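PDB 4BGF: arylamine n-acetyltransferase NAT from Mycobacterium tuberculosis, which transfers an acetyl group, typically from acetyl-coenzyme A, to the nitrogen of arylamines, probably through an acetylated cysteine as in other members of its family. Local coordinates for residues Pro20-Val29 with Val115-Val126. Numbering follows the deposited sequence.
Sequences PTLDVLQDLV and VTFPGSGGCYLV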
loop_
_atom_site.group_PDB
_atom_site.type_symbol
_atom_site.label_atom_id
_atom_site.label_comp_id
_atom_site.label_asym_id
_atom_site.label_seq_id
_atom_site.Cartn_x
_atom_site.Cartn_y
_atom_site.Cartn_z
ATOM N N PRO A 20 -7.023 -15.137 -14.990
ATOM C CA PRO A 20 -7.418 -14.912 -13.598
ATOM C C PRO A 20 -7.300 -16.179 -12.755
ATOM O O PRO A 20 -8.299 -16.847 -12.454
ATOM C CB PRO A 20 -8.863 -14.478 -13.729
ATOM C CG PRO A 20 -9.345 -15.203 -14.886
ATOM C CD PRO A 20 -8.200 -15.231 -15.869
ATOM N N THR A 21 -6.059 -16.491 -12.386
ATOM C CA THR A 21 -5.726 -17.656 -11.573
ATOM C C THR A 21 -5.172 -17.106 -10.252
ATOM O O THR A 21 -4.865 -15.926 -10.162
ATOM C CB THR A 21 -4.619 -18.545 -12.254
ATOM O OG1 THR A 21 -3.323 -18.041 -11.912
ATOM C CG2 THR A 21 -4.723 -18.540 -13.756
ATOM N N LEU A 22 -5.019 -17.970 -9.252
ATOM C CA LEU A 22 -4.344 -17.633 -7.997
ATOM C C LEU A 22 -2.874 -17.208 -8.158
ATOM O O LEU A 22 -2.432 -16.234 -7.541
ATOM C CB LEU A 22 -4.405 -18.835 -7.055
ATOM C CG LEU A 22 -3.746 -18.715 -5.679
ATOM C CD1 LEU A 22 -4.153 -17.438 -4.933
ATOM C CD2 LEU A 22 -4.164 -19.900 -4.883
ATOM N N ASP A 23 -2.123 -17.935 -8.984
ATOM C CA ASP A 23 -0.689 -17.697 -9.130
ATOM C C ASP A 23 -0.351 -16.434 -9.881
ATOM O O ASP A 23 0.647 -15.777 -9.607
ATOM C CB ASP A 23 -0.069 -18.859 -9.839
ATOM C CG ASP A 23 -0.550 -20.128 -9.297
ATOM O OD1 ASP A 23 -1.618 -20.591 -9.766
ATOM O OD2 ASP A 23 0.100 -20.600 -8.348
ATOM N N VAL A 24 -1.176 -16.088 -10.841
ATOM C CA VAL A 24 -1.061 -14.774 -11.408
ATOM C C VAL A 24 -1.376 -13.712 -10.326
ATOM O O VAL A 24 -0.780 -12.648 -10.311
ATOM C CB VAL A 24 -1.970 -14.668 -12.625
ATOM C CG1 VAL A 24 -2.050 -13.253 -13.109
ATOM C CG2 VAL A 24 -1.431 -15.561 -13.708
ATOM N N LEU A 25 -2.282 -14.009 -9.408
ATOM C CA LEU A 25 -2.612 -13.037 -8.394
ATOM C C LEU A 25 -1.394 -12.870 -7.477
ATOM O O LEU A 25 -1.016 -11.764 -7.127
ATOM C CB LEU A 25 -3.873 -13.445 -7.619
ATOM C CG LEU A 25 -4.348 -12.485 -6.523
ATOM C CD1 LEU A 25 -4.854 -11.164 -7.094
ATOM C CD2 LEU A 25 -5.392 -13.152 -5.661
ATOM N N GLN A 26 -0.766 -13.981 -7.122
ATOM C CA GLN A 26 0.415 -13.950 -6.270
ATOM C C GLN A 26 1.586 -13.193 -6.940
ATOM O O GLN A 26 2.229 -12.362 -6.306
ATOM C CB GLN A 26 0.803 -15.393 -5.891
ATOM C CG GLN A 26 2.210 -15.608 -5.332
ATOM C CD GLN A 26 2.387 -15.130 -3.909
ATOM O OE1 GLN A 26 2.360 -15.907 -2.970
ATOM N NE2 GLN A 26 2.593 -13.850 -3.751
ATOM N N ASP A 27 1.846 -13.472 -8.219
ATOM C CA ASP A 27 2.961 -12.863 -8.954
ATOM C C ASP A 27 2.799 -11.360 -9.178
ATOM O O ASP A 27 3.774 -10.593 -9.196
ATOM C CB ASP A 27 3.142 -13.545 -10.319
ATOM C CG ASP A 27 3.557 -15.007 -10.200
ATOM O OD1 ASP A 27 3.726 -15.497 -9.059
ATOM O OD2 ASP A 27 3.722 -15.662 -11.253
ATOM N N LEU A 28 1.564 -10.948 -9.405
ATOM C CA LEU A 28 1.311 -9.557 -9.661
ATOM C C LEU A 28 1.539 -8.762 -8.416
ATOM O O LEU A 28 2.127 -7.700 -8.478
ATOM C CB LEU A 28 -0.096 -9.355 -10.151
ATOM C CG LEU A 28 -0.280 -9.682 -11.613
ATOM C CD1 LEU A 28 -1.746 -9.616 -11.879
ATOM C CD2 LEU A 28 0.476 -8.694 -12.490
ATOM N N VAL A 29 1.069 -9.298 -7.292
ATOM C CA VAL A 29 1.257 -8.683 -5.993
ATOM C C VAL A 29 2.750 -8.512 -5.657
ATOM O O VAL A 29 3.165 -7.440 -5.237
ATOM C CB VAL A 29 0.523 -9.490 -4.885
ATOM C CG1 VAL A 29 1.045 -9.160 -3.504
ATOM C CG2 VAL A 29 -0.998 -9.191 -4.899
ATOM N N VAL A 115 -11.056 -10.385 -3.426
ATOM C CA VAL A 115 -10.968 -10.812 -4.815
ATOM C C VAL A 115 -11.423 -12.265 -4.950
ATOM O O VAL A 115 -11.061 -13.096 -4.126
ATOM C CB VAL A 115 -9.505 -10.607 -5.364
ATOM C CG1 VAL A 115 -9.217 -11.442 -6.598
ATOM C CG2 VAL A 115 -9.249 -9.129 -5.652
ATOM N N THR A 116 -12.259 -12.542 -5.960
ATOM C CA THR A 116 -12.538 -13.910 -6.389
ATOM C C THR A 116 -12.157 -14.067 -7.856
ATOM O O THR A 116 -11.887 -13.087 -8.543
ATOM C CB THR A 116 -14.001 -14.347 -6.177
ATOM O OG1 THR A 116 -14.885 -13.472 -6.884
ATOM C CG2 THR A 116 -14.334 -14.348 -4.706
ATOM N N PHE A 117 -12.094 -15.318 -8.301
ATOM C CA PHE A 117 -11.696 -15.681 -9.660
ATOM C C PHE A 117 -12.250 -17.086 -9.880
ATOM O O PHE A 117 -12.781 -17.687 -8.942
ATOM C CB PHE A 117 -10.147 -15.600 -9.870
ATOM C CG PHE A 117 -9.361 -16.345 -8.862
ATOM C CD1 PHE A 117 -9.045 -15.768 -7.663
ATOM C CD2 PHE A 117 -8.950 -17.627 -9.106
ATOM C CE1 PHE A 117 -8.334 -16.453 -6.711
ATOM C CE2 PHE A 117 -8.240 -18.324 -8.164
ATOM C CZ PHE A 117 -7.933 -17.735 -6.958
ATOM N N PRO A 118 -12.157 -17.597 -11.122
ATOM C CA PRO A 118 -12.732 -18.896 -11.466
ATOM C C PRO A 118 -12.194 -20.044 -10.641
ATOM O O PRO A 118 -10.993 -20.232 -10.527
ATOM C CB PRO A 118 -12.349 -19.057 -12.929
ATOM C CG PRO A 118 -12.333 -17.712 -13.418
ATOM C CD PRO A 118 -11.720 -16.893 -12.334
ATOM N N GLY A 119 -13.098 -20.807 -10.055
ATOM C CA GLY A 119 -12.693 -21.925 -9.248
ATOM C C GLY A 119 -12.004 -21.518 -7.969
ATOM O O GLY A 119 -11.421 -22.360 -7.312
ATOM N N SER A 120 -12.063 -20.244 -7.608
ATOM C CA SER A 120 -11.379 -19.791 -6.419
ATOM C C SER A 120 -11.974 -20.546 -5.282
ATOM O O SER A 120 -13.110 -21.008 -5.364
ATOM C CB SER A 120 -11.521 -18.276 -6.215
ATOM O OG SER A 120 -12.852 -17.852 -5.934
ATOM N N GLY A 121 -11.222 -20.689 -4.209
ATOM C CA GLY A 121 -11.719 -21.459 -3.092
ATOM C C GLY A 121 -12.641 -20.649 -2.225
ATOM O O GLY A 121 -13.067 -21.108 -1.164
ATOM N N GLY A 122 -12.967 -19.457 -2.719
ATOM C CA GLY A 122 -13.707 -18.438 -1.998
ATOM C C GLY A 122 -13.115 -17.077 -2.358
ATOM O O GLY A 122 -12.585 -16.905 -3.449
ATOM N N CYS A 123 -13.191 -16.128 -1.430
ATOM C CA CYS A 123 -12.662 -14.785 -1.627
ATOM C C CYS A 123 -11.255 -14.660 -1.030
ATOM O O CYS A 123 -10.987 -15.196 0.036
ATOM C CB CYS A 123 -13.648 -13.779 -1.006
ATOM S SG CYS A 123 -13.016 -12.124 -0.595
ATOM N N TYR A 124 -10.354 -13.983 -1.735
ATOM C CA TYR A 124 -9.014 -13.721 -1.219
ATOM C C TYR A 124 -8.875 -12.261 -0.911
ATOM O O TYR A 124 -9.307 -11.421 -1.684
ATOM C CB TYR A 124 -7.915 -14.093 -2.231
ATOM C CG TYR A 124 -7.657 -15.579 -2.377
ATOM C CD1 TYR A 124 -6.866 -16.247 -1.471
ATOM C CD2 TYR A 124 -8.215 -16.301 -3.419
ATOM C CE1 TYR A 124 -6.636 -17.584 -1.578
ATOM C CE2 TYR A 124 -7.989 -17.641 -3.547
ATOM C CZ TYR A 124 -7.197 -18.281 -2.617
ATOM O OH TYR A 124 -6.950 -19.630 -2.713
ATOM N N LEU A 125 -8.250 -11.969 0.218
ATOM C CA LEU A 125 -7.847 -10.626 0.520
ATOM C C LEU A 125 -6.576 -10.230 -0.241
ATOM O O LEU A 125 -5.616 -10.986 -0.289
ATOM C CB LEU A 125 -7.633 -10.530 2.015
ATOM C CG LEU A 125 -7.289 -9.196 2.686
ATOM C CD1 LEU A 125 -7.500 -9.382 4.163
ATOM C CD2 LEU A 125 -5.862 -8.668 2.438
ATOM N N VAL A 126 -6.589 -9.029 -0.823
ATOM C CA VAL A 126 -5.443 -8.453 -1.509
ATOM C C VAL A 126 -5.227 -7.021 -0.986
ATOM O O VAL A 126 -6.164 -6.228 -0.891
ATOM C CB VAL A 126 -5.631 -8.514 -3.060
ATOM C CG1 VAL A 126 -4.447 -7.877 -3.809
ATOM C CG2 VAL A 126 -5.852 -9.940 -3.506
HETATM O O HOH W 1 -8.529 -19.744 -11.440
#
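Helix 22-29 runs nearly parallel to strand 124-126, at 17° with the axes 11.0 Å apart; Pro20, just before the helix, and Leu22 in its first turn meet Phe117, Pro118 and Tyr124. Phe117 CG sits between the backbone N and carbonyl carbon (chi1 52°), which turns the ring to the start of the helix: CE2 comes within 3.4 Å of Leu22 N, and CZ packs on Leu22 CB at 3.7 Å. Thr21 C lies over one face of this ring, toward its rim, while Ser120 CB rests over the centre of the opposite face, brought there by the type II turn from Phe117 to Ser120. The Pro20 and Pro118 rings cross at about a right angle, and one water donates to both Pro20 O and Pro118 O. Strands 110-116 and 124-126 form a beta hairpin in the antiparallel sheet of the arylamine N-acetyltransferase fold, and the helix lies along the face to which Val115, Tyr124 and Val126 turn. With CG anti to the backbone N (chi1 179°), Leu22 sets CD1 over the Tyr124 ring in a CH-pi contact, 4.1 Å from the centroid; the Tyr124 hydroxyl is hydrogen-bonded to Arg140. Deeper in, Leu25 CD1 and CD2 both touch Val126 CG2, each at 3.9 Å. One turn on, Val29 CG2 meets CG1 of Val126, whose side chain lies near, without touching, Cys70, His110 and Asp127, probably the catalytic triad.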